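Local coordinates for protein response regulator aspartate phosphatase I (Bacillus subtilis subsp. subtilis, PDB 4I1A) that dephosphorylates the sporulation phosphotransferase Spo0F, inhibiting it, and activates expression, excision and transfer of the mobile element ICEBs1 by inactivating its repressor ImmR, at residues 261-266 / 291-296; 269-274 / 310-315. One frame throughout, in Å; residues are numbered along the deposited sequence.

Going from the N terminus, helix 261-275 is the first of the three helices involved and supplies one side of both contacts: residues 261-266 to contact 1, then residues 269-274 to contact 2. The chain turns back into helix 279-295, whose C-terminal end closes contact 1 after 24 intervening residues, nearly all helical. It turns once more into helix 299-313, and residues 310-315 close contact 2 after 35. The two closures cross, since contact 2 opens before contact 1 is shut. Their centres lie about 16 Å apart. Together they join helix 261-275 to the next two helices of the tetratricopeptide-repeat array, 279-295 and 299-313.

Contact 1 (261-266 / 291-296); sequences FLTKTL and FIADKS
Ile292 reaches from helix 279-295 to Leu262, Thr263 and Leu266 of helix 261-275, and its two branches divide the work. At CB the chain forks. The short branch, CG2, lies anti to the backbone N and comes to 3.3 Å from Thr263 OG1, a methyl-to-hydroxyl van der Waals contact in which the two side chains slide past each other in opposite directions. The long branch leaves beside the backbone N (chi1 -66°) and runs on extended through CG1 (chi2 -167°), which carries CD1 to the leucines. CD1 meets Leu262 CD2 at 3.6 Å and Leu262 CG at 4.0 Å, and it also touches Leu266 CD1 at 4.0 Å. Both leucines, a helical turn apart, cross the isoleucine at about a right angle and share its one methyl. Thr263 uses its other branch as well: CG2 packs on Ala293 CB at 3.9 Å. These small residues mark the nearest backbone approach, with Thr263 CA 6.1 Å from Ala293 CA. The axes of the two segments pass 9.4 Å apart at 147°, the roughly antiparallel pairing of successive helices in an alpha-alpha solenoid built of tetratricopeptide repeats. Thr265 is turned to other neighbours; its OG1 gives a 2.7 Å hydrogen bond to Phe261 O, which Thr265 N reaches from the opposite face of the carbonyl plane. Around the contact, Leu262 and Leu266 continue onto Leu251 of the preceding helix 240-257, Thr263 also meets Tyr301 and Phe305 of helix 299-313, and Thr265 touches Met228 of helix 220-236 and Phe254 of helix 240-257.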
ATOM      1  N   PHE A 261      10.744  -0.529  -3.415  1.00 64.55           N
ATOM      2  CA  PHE A 261       9.873   0.605  -3.073  1.00 61.75           C
ATOM      3  C   PHE A 261      10.351   1.924  -3.675  1.00 60.97           C
ATOM      4  O   PHE A 261       9.675   2.947  -3.566  1.00 60.23           O
ATOM      5  CB  PHE A 261       9.750   0.770  -1.554  1.00 61.16           C
ATOM      6  CG  PHE A 261       8.793  -0.196  -0.904  1.00 68.48           C
ATOM      7  CD1 PHE A 261       7.606  -0.553  -1.528  1.00 71.42           C
ATOM      8  CD2 PHE A 261       9.078  -0.734   0.349  1.00 75.32           C
ATOM      9  CE1 PHE A 261       6.723  -1.439  -0.921  1.00 74.35           C
ATOM     10  CE2 PHE A 261       8.211  -1.619   0.959  1.00 76.36           C
ATOM     11  CZ  PHE A 261       7.028  -1.976   0.324  1.00 78.85           C
ATOM     12  N   LEU A 262      11.524   1.904  -4.295  1.00 69.54           N
ATOM     13  CA  LEU A 262      12.076   3.091  -4.930  1.00 63.95           C
ATOM     14  C   LEU A 262      11.136   3.592  -6.021  1.00 57.61           C
ATOM     15  O   LEU A 262      10.865   4.783  -6.123  1.00 53.32           O
ATOM     16  CB  LEU A 262      13.443   2.765  -5.521  1.00 61.56           C
ATOM     17  CG  LEU A 262      14.198   3.876  -6.239  1.00 63.43           C
ATOM     18  CD1 LEU A 262      14.189   5.127  -5.398  1.00 59.91           C
ATOM     19  CD2 LEU A 262      15.639   3.436  -6.503  1.00 70.73           C
ATOM     20  N   THR A 263      10.615   2.670  -6.822  1.00 57.32           N
ATOM     21  CA  THR A 263       9.782   3.051  -7.957  1.00 58.71           C
ATOM     22  C   THR A 263       8.470   3.708  -7.513  1.00 57.50           C
ATOM     23  O   THR A 263       8.053   4.738  -8.054  1.00 61.12           O
ATOM     24  CB  THR A 263       9.490   1.836  -8.866  1.00 57.12           C
ATOM     25  OG1 THR A 263      10.733   1.255  -9.301  1.00 63.72           O
ATOM     26  CG2 THR A 263       8.694   2.275 -10.072  1.00 52.25           C
ATOM     27  N   LYS A 264       7.831   3.100  -6.521  1.00 52.15           N
ATOM     28  CA  LYS A 264       6.548   3.555  -6.007  1.00 52.85           C
ATOM     29  C   LYS A 264       6.675   4.932  -5.339  1.00 54.72           C
ATOM     30  O   LYS A 264       5.804   5.791  -5.470  1.00 55.98           O
ATOM     31  CB  LYS A 264       6.017   2.509  -5.023  1.00 55.33           C
ATOM     32  CG  LYS A 264       4.944   3.000  -4.080  1.00 59.88           C
ATOM     33  CD  LYS A 264       4.293   1.853  -3.327  1.00 61.87           C
ATOM     34  CE  LYS A 264       3.007   2.325  -2.638  1.00 71.17           C
ATOM     35  NZ  LYS A 264       2.409   1.316  -1.711  1.00 78.86           N
ATOM     36  N   THR A 265       7.774   5.127  -4.625  1.00 48.75           N
ATOM     37  CA  THR A 265       8.097   6.402  -4.004  1.00 54.27           C
ATOM     38  C   THR A 265       8.321   7.506  -5.054  1.00 59.48           C
ATOM     39  O   THR A 265       7.876   8.638  -4.873  1.00 56.82           O
ATOM     40  CB  THR A 265       9.370   6.244  -3.136  1.00 52.55           C
ATOM     41  OG1 THR A 265       9.157   5.201  -2.183  1.00 55.03           O
ATOM     42  CG2 THR A 265       9.744   7.537  -2.408  1.00 45.49           C
ATOM     43  N   LEU A 266       9.024   7.188  -6.140  1.00 52.19           N
ATOM     44  CA  LEU A 266       9.247   8.179  -7.197  1.00 53.10           C
ATOM     45  C   LEU A 266       7.942   8.470  -7.914  1.00 44.99           C
ATOM     46  O   LEU A 266       7.675   9.598  -8.339  1.00 47.18           O
ATOM     47  CB  LEU A 266      10.310   7.709  -8.202  1.00 51.96           C
ATOM     48  CG  LEU A 266      11.754   7.837  -7.714  1.00 55.86           C
ATOM     49  CD1 LEU A 266      12.666   6.885  -8.486  1.00 58.35           C
ATOM     50  CD2 LEU A 266      12.240   9.298  -7.822  1.00 50.71           C
ATOM     51  N   PHE A 291      12.209   5.345 -15.773  1.00 57.03           N
ATOM     52  CA  PHE A 291      13.400   4.596 -16.170  1.00 59.32           C
ATOM     53  C   PHE A 291      13.652   3.415 -15.232  1.00 65.03           C
ATOM     54  O   PHE A 291      13.903   2.288 -15.674  1.00 61.35           O
ATOM     55  CB  PHE A 291      14.627   5.514 -16.225  1.00 56.11           C
ATOM     56  CG  PHE A 291      15.944   4.776 -16.258  1.00 56.57           C
ATOM     57  CD1 PHE A 291      16.297   3.993 -17.351  1.00 59.31           C
ATOM     58  CD2 PHE A 291      16.835   4.876 -15.200  1.00 54.77           C
ATOM     59  CE1 PHE A 291      17.509   3.319 -17.385  1.00 61.58           C
ATOM     60  CE2 PHE A 291      18.048   4.205 -15.225  1.00 59.29           C
ATOM     61  CZ  PHE A 291      18.384   3.424 -16.322  1.00 67.20           C
ATOM     62  N   ILE A 292      13.581   3.680 -13.933  1.00 61.64           N
ATOM     63  CA  ILE A 292      13.740   2.634 -12.940  1.00 65.65           C
ATOM     64  C   ILE A 292      12.671   1.553 -13.096  1.00 65.66           C
ATOM     65  O   ILE A 292      12.955   0.369 -12.932  1.00 71.54           O
ATOM     66  CB  ILE A 292      13.788   3.219 -11.511  1.00 69.67           C
ATOM     67  CG1 ILE A 292      15.060   4.069 -11.374  1.00 79.30           C
ATOM     68  CG2 ILE A 292      13.759   2.105 -10.455  1.00 63.79           C
ATOM     69  CD1 ILE A 292      15.421   4.455  -9.956  1.00 79.60           C
ATOM     70  N   ALA A 293      11.456   1.961 -13.451  1.00 61.47           N
ATOM     71  CA  ALA A 293      10.363   1.019 -13.686  1.00 58.94           C
ATOM     72  C   ALA A 293      10.639   0.119 -14.883  1.00 70.72           C
ATOM     73  O   ALA A 293      10.392  -1.087 -14.835  1.00 75.49           O
ATOM     74  CB  ALA A 293       9.056   1.759 -13.888  1.00 55.89           C
ATOM     75  N   ASP A 294      11.149   0.708 -15.957  1.00 74.71           N
ATOM     76  CA  ASP A 294      11.410  -0.048 -17.174  1.00 79.33           C
ATOM     77  C   ASP A 294      12.543  -1.059 -17.000  1.00 76.20           C
ATOM     78  O   ASP A 294      12.452  -2.189 -17.475  1.00 76.57           O
ATOM     79  CB  ASP A 294      11.697   0.890 -18.356  1.00 91.36           C
ATOM     80  CG  ASP A 294      10.498   1.046 -19.293  1.00106.00           C
ATOM     81  OD1 ASP A 294      10.286   0.149 -20.141  1.00114.15           O
ATOM     82  OD2 ASP A 294       9.771   2.062 -19.189  1.00105.30           O
ATOM     83  N   LYS A 295      13.605  -0.663 -16.309  1.00 73.82           N
ATOM     84  CA  LYS A 295      14.791  -1.513 -16.240  1.00 83.47           C
ATOM     85  C   LYS A 295      14.697  -2.571 -15.137  1.00 86.83           C
ATOM     86  O   LYS A 295      15.510  -3.491 -15.068  1.00 92.87           O
ATOM     87  CB  LYS A 295      16.080  -0.680 -16.132  1.00 78.69           C
ATOM     88  CG  LYS A 295      16.534  -0.343 -14.722  1.00 76.29           C
ATOM     89  CD  LYS A 295      17.921   0.278 -14.764  1.00 82.87           C
ATOM     90  CE  LYS A 295      18.530   0.431 -13.383  1.00 92.77           C
ATOM     91  NZ  LYS A 295      20.025   0.320 -13.442  1.00100.61           N
ATOM     92  N   SER A 296      13.686  -2.438 -14.289  1.00 95.08           N
ATOM     93  CA  SER A 296      13.381  -3.449 -13.290  1.00 95.31           C
ATOM     94  C   SER A 296      12.254  -4.349 -13.805  1.00 99.32           C
ATOM     95  O   SER A 296      11.792  -5.247 -13.097  1.00103.85           O
ATOM     96  CB  SER A 296      12.953  -2.774 -11.989  1.00 89.22           C
ATOM     97  OG  SER A 296      11.757  -2.029 -12.177  1.00 83.20           O
TER

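Contact 2 (269-274 / 310-315); sequences LTYVEA and GLFFSD
Thr270 OG1 is hydrogen-bonded to Leu266 O one turn back in its own helix, while the CG2 methyl of Thr270 turns to the other segment and meets the edge of the Phe313 ring, 3.8 Å from CE2. The bond ties the hydroxyl to the backbone and leaves the apolar branch for packing. Phe312 has the largest share of the contact. Ala274 CB sits over one face of its ring, 3.6 Å from the centroid and 16° off the normal, a CH-pi contact; Leu311 CB lies over the opposite face, toward the rim. The edge is taken by Tyr271, whose CE1 is 3.7 Å from Phe312 CE2. The CB of Tyr271 points away from the other segment, but CG stands anti to the backbone N (chi1 -158°), and this brings the CD1-CE1 side of the ring to Phe312, while OH only nears Leu311 CD2. In the tetratricopeptide-repeat solenoid this joins helix 261-275 to the end of helix 299-313, the next helix but one, where a wider pi-type turn spans residues 310-313. With an alanine here instead of Phe312, the methyl of Ala274 is likely to lose the ring face it rests on, and a gap would probably open beside Tyr271. Phe312 CB also lies 3.7 Å above the plane of the Phe313 ring, over its centre. Phe313 also meets the ring of Phe286, from helix 279-295, with planes at about 45°. Tyr271 has further partners in Lys275, which makes a cation-pi contact with its ring, and Glu343 of helix 334-351.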
ATOM      1  N   LEU A 269       5.882  10.676  -5.584  1.00 54.56           N
ATOM      2  CA  LEU A 269       6.535  11.977  -5.582  1.00 55.55           C
ATOM      3  C   LEU A 269       6.194  12.750  -6.858  1.00 55.14           C
ATOM      4  O   LEU A 269       5.826  13.926  -6.800  1.00 62.07           O
ATOM      5  CB  LEU A 269       8.049  11.796  -5.445  1.00 59.68           C
ATOM      6  CG  LEU A 269       8.930  13.011  -5.143  1.00 60.57           C
ATOM      7  CD1 LEU A 269       8.342  13.877  -4.041  1.00 55.93           C
ATOM      8  CD2 LEU A 269      10.321  12.545  -4.752  1.00 62.63           C
ATOM      9  N   THR A 270       6.300  12.081  -8.003  1.00 48.13           N
ATOM     10  CA  THR A 270       5.999  12.704  -9.285  1.00 45.34           C
ATOM     11  C   THR A 270       4.573  13.224  -9.291  1.00 47.28           C
ATOM     12  O   THR A 270       4.301  14.370  -9.677  1.00 47.18           O
ATOM     13  CB  THR A 270       6.129  11.696 -10.456  1.00 47.63           C
ATOM     14  OG1 THR A 270       7.449  11.139 -10.479  1.00 47.29           O
ATOM     15  CG2 THR A 270       5.836  12.377 -11.789  1.00 44.23           C
ATOM     16  N   TYR A 271       3.656  12.363  -8.871  1.00 45.80           N
ATOM     17  CA  TYR A 271       2.245  12.709  -8.892  1.00 52.23           C
ATOM     18  C   TYR A 271       1.944  13.890  -7.962  1.00 50.73           C
ATOM     19  O   TYR A 271       1.258  14.839  -8.355  1.00 50.73           O
ATOM     20  CB  TYR A 271       1.402  11.488  -8.525  1.00 49.01           C
ATOM     21  CG  TYR A 271      -0.018  11.572  -9.009  1.00 53.65           C
ATOM     22  CD1 TYR A 271      -0.458  12.658  -9.765  1.00 52.89           C
ATOM     23  CD2 TYR A 271      -0.925  10.567  -8.712  1.00 57.00           C
ATOM     24  CE1 TYR A 271      -1.768  12.733 -10.206  1.00 55.81           C
ATOM     25  CE2 TYR A 271      -2.224  10.628  -9.146  1.00 63.11           C
ATOM     26  CZ  TYR A 271      -2.644  11.709  -9.891  1.00 63.27           C
ATOM     27  OH  TYR A 271      -3.946  11.753 -10.311  1.00 76.86           O
ATOM     28  N   VAL A 272       2.468  13.824  -6.738  1.00 49.31           N
ATOM     29  CA  VAL A 272       2.292  14.893  -5.760  1.00 58.05           C
ATOM     30  C   VAL A 272       2.726  16.261  -6.306  1.00 55.08           C
ATOM     31  O   VAL A 272       2.028  17.266  -6.133  1.00 61.22           O
ATOM     32  CB  VAL A 272       3.031  14.562  -4.436  1.00 55.78           C
ATOM     33  CG1 VAL A 272       3.309  15.814  -3.622  1.00 51.24           C
ATOM     34  CG2 VAL A 272       2.228  13.563  -3.634  1.00 54.07           C
ATOM     35  N   GLU A 273       3.865  16.292  -6.983  1.00 47.14           N
ATOM     36  CA  GLU A 273       4.393  17.544  -7.520  1.00 47.66           C
ATOM     37  C   GLU A 273       3.563  18.055  -8.693  1.00 49.26           C
ATOM     38  O   GLU A 273       3.380  19.264  -8.861  1.00 54.30           O
ATOM     39  CB  GLU A 273       5.858  17.374  -7.930  1.00 50.85           C
ATOM     40  CG  GLU A 273       6.815  17.187  -6.751  1.00 52.82           C
ATOM     41  CD  GLU A 273       6.874  18.414  -5.854  1.00 58.22           C
ATOM     42  OE1 GLU A 273       6.787  19.537  -6.387  1.00 63.65           O
ATOM     43  OE2 GLU A 273       7.004  18.269  -4.617  1.00 61.35           O
ATOM     44  N   ALA A 274       3.075  17.126  -9.507  1.00 46.77           N
ATOM     45  CA  ALA A 274       2.180  17.454 -10.610  1.00 49.02           C
ATOM     46  C   ALA A 274       0.871  18.071 -10.097  1.00 54.42           C
ATOM     47  O   ALA A 274       0.362  19.038 -10.670  1.00 58.76           O
ATOM     48  CB  ALA A 274       1.895  16.211 -11.433  1.00 50.85           C
ATOM     49  N   GLY A 310       0.397  10.839 -19.877  1.00 52.64           N
ATOM     50  CA  GLY A 310      -0.718  11.258 -20.713  1.00 52.92           C
ATOM     51  C   GLY A 310      -1.436  12.437 -20.081  1.00 48.23           C
ATOM     52  O   GLY A 310      -1.930  13.315 -20.769  1.00 52.73           O
ATOM     53  N   LEU A 311      -1.490  12.431 -18.755  1.00 47.61           N
ATOM     54  CA  LEU A 311      -2.095  13.496 -17.969  1.00 51.69           C
ATOM     55  C   LEU A 311      -1.253  14.774 -18.008  1.00 52.93           C
ATOM     56  O   LEU A 311      -1.790  15.854 -18.207  1.00 49.85           O
ATOM     57  CB  LEU A 311      -2.224  13.009 -16.518  1.00 56.90           C
ATOM     58  CG  LEU A 311      -3.534  13.001 -15.727  1.00 61.58           C
ATOM     59  CD1 LEU A 311      -4.758  12.813 -16.592  1.00 59.52           C
ATOM     60  CD2 LEU A 311      -3.447  11.910 -14.675  1.00 54.63           C
ATOM     61  N   PHE A 312       0.063  14.665 -17.810  1.00 56.73           N
ATOM     62  CA  PHE A 312       0.871  15.867 -17.546  1.00 54.65           C
ATOM     63  C   PHE A 312       2.034  16.157 -18.495  1.00 55.34           C
ATOM     64  O   PHE A 312       2.401  17.322 -18.679  1.00 54.81           O
ATOM     65  CB  PHE A 312       1.436  15.836 -16.107  1.00 59.01           C
ATOM     66  CG  PHE A 312       0.381  15.707 -15.029  1.00 62.27           C
ATOM     67  CD1 PHE A 312      -0.543  16.722 -14.811  1.00 63.17           C
ATOM     68  CD2 PHE A 312       0.323  14.582 -14.227  1.00 48.44           C
ATOM     69  CE1 PHE A 312      -1.515  16.600 -13.825  1.00 54.25           C
ATOM     70  CE2 PHE A 312      -0.647  14.460 -13.245  1.00 54.36           C
ATOM     71  CZ  PHE A 312      -1.564  15.479 -13.040  1.00 47.33           C
ATOM     72  N   PHE A 313       2.639  15.113 -19.060  1.00 53.08           N
ATOM     73  CA  PHE A 313       3.972  15.252 -19.654  1.00 60.91           C
ATOM     74  C   PHE A 313       4.065  14.986 -21.164  1.00 64.73           C
ATOM     75  O   PHE A 313       5.148  14.785 -21.712  1.00 73.89           O
ATOM     76  CB  PHE A 313       4.962  14.379 -18.875  1.00 57.77           C
ATOM     77  CG  PHE A 313       5.022  14.714 -17.407  1.00 54.42           C
ATOM     78  CD1 PHE A 313       5.266  16.019 -16.989  1.00 56.74           C
ATOM     79  CD2 PHE A 313       4.801  13.739 -16.451  1.00 50.64           C
ATOM     80  CE1 PHE A 313       5.317  16.333 -15.639  1.00 56.13           C
ATOM     81  CE2 PHE A 313       4.844  14.046 -15.086  1.00 48.02           C
ATOM     82  CZ  PHE A 313       5.103  15.336 -14.682  1.00 48.29           C
ATOM     83  N   SER A 314       2.917  14.984 -21.823  1.00 62.92           N
ATOM     84  CA  SER A 314       2.847  14.922 -23.271  1.00 65.54           C
ATOM     85  C   SER A 314       2.073  16.167 -23.641  1.00 68.99           C
ATOM     86  O   SER A 314       2.011  17.117 -22.851  1.00 74.25           O
ATOM     87  CB  SER A 314       2.121  13.655 -23.731  1.00 69.81           C
ATOM     88  OG  SER A 314       1.041  13.325 -22.863  1.00 66.68           O
ATOM     89  N   ASP A 315       1.473  16.198 -24.816  1.00 74.18           N
ATOM     90  CA  ASP A 315       0.687  17.379 -25.139  1.00 90.77           C
ATOM     91  C   ASP A 315      -0.796  17.068 -25.036  1.00 87.90           C
ATOM     92  O   ASP A 315      -1.618  17.629 -25.752  1.00 98.55           O
ATOM     93  CB  ASP A 315       1.048  17.939 -26.512  1.00106.85           C
ATOM     94  CG  ASP A 315       0.682  19.406 -26.648  1.00125.51           C
ATOM     95  OD1 ASP A 315       0.517  20.068 -25.599  1.00124.71           O
ATOM     96  OD2 ASP A 315       0.564  19.898 -27.795  1.00137.69           O
TER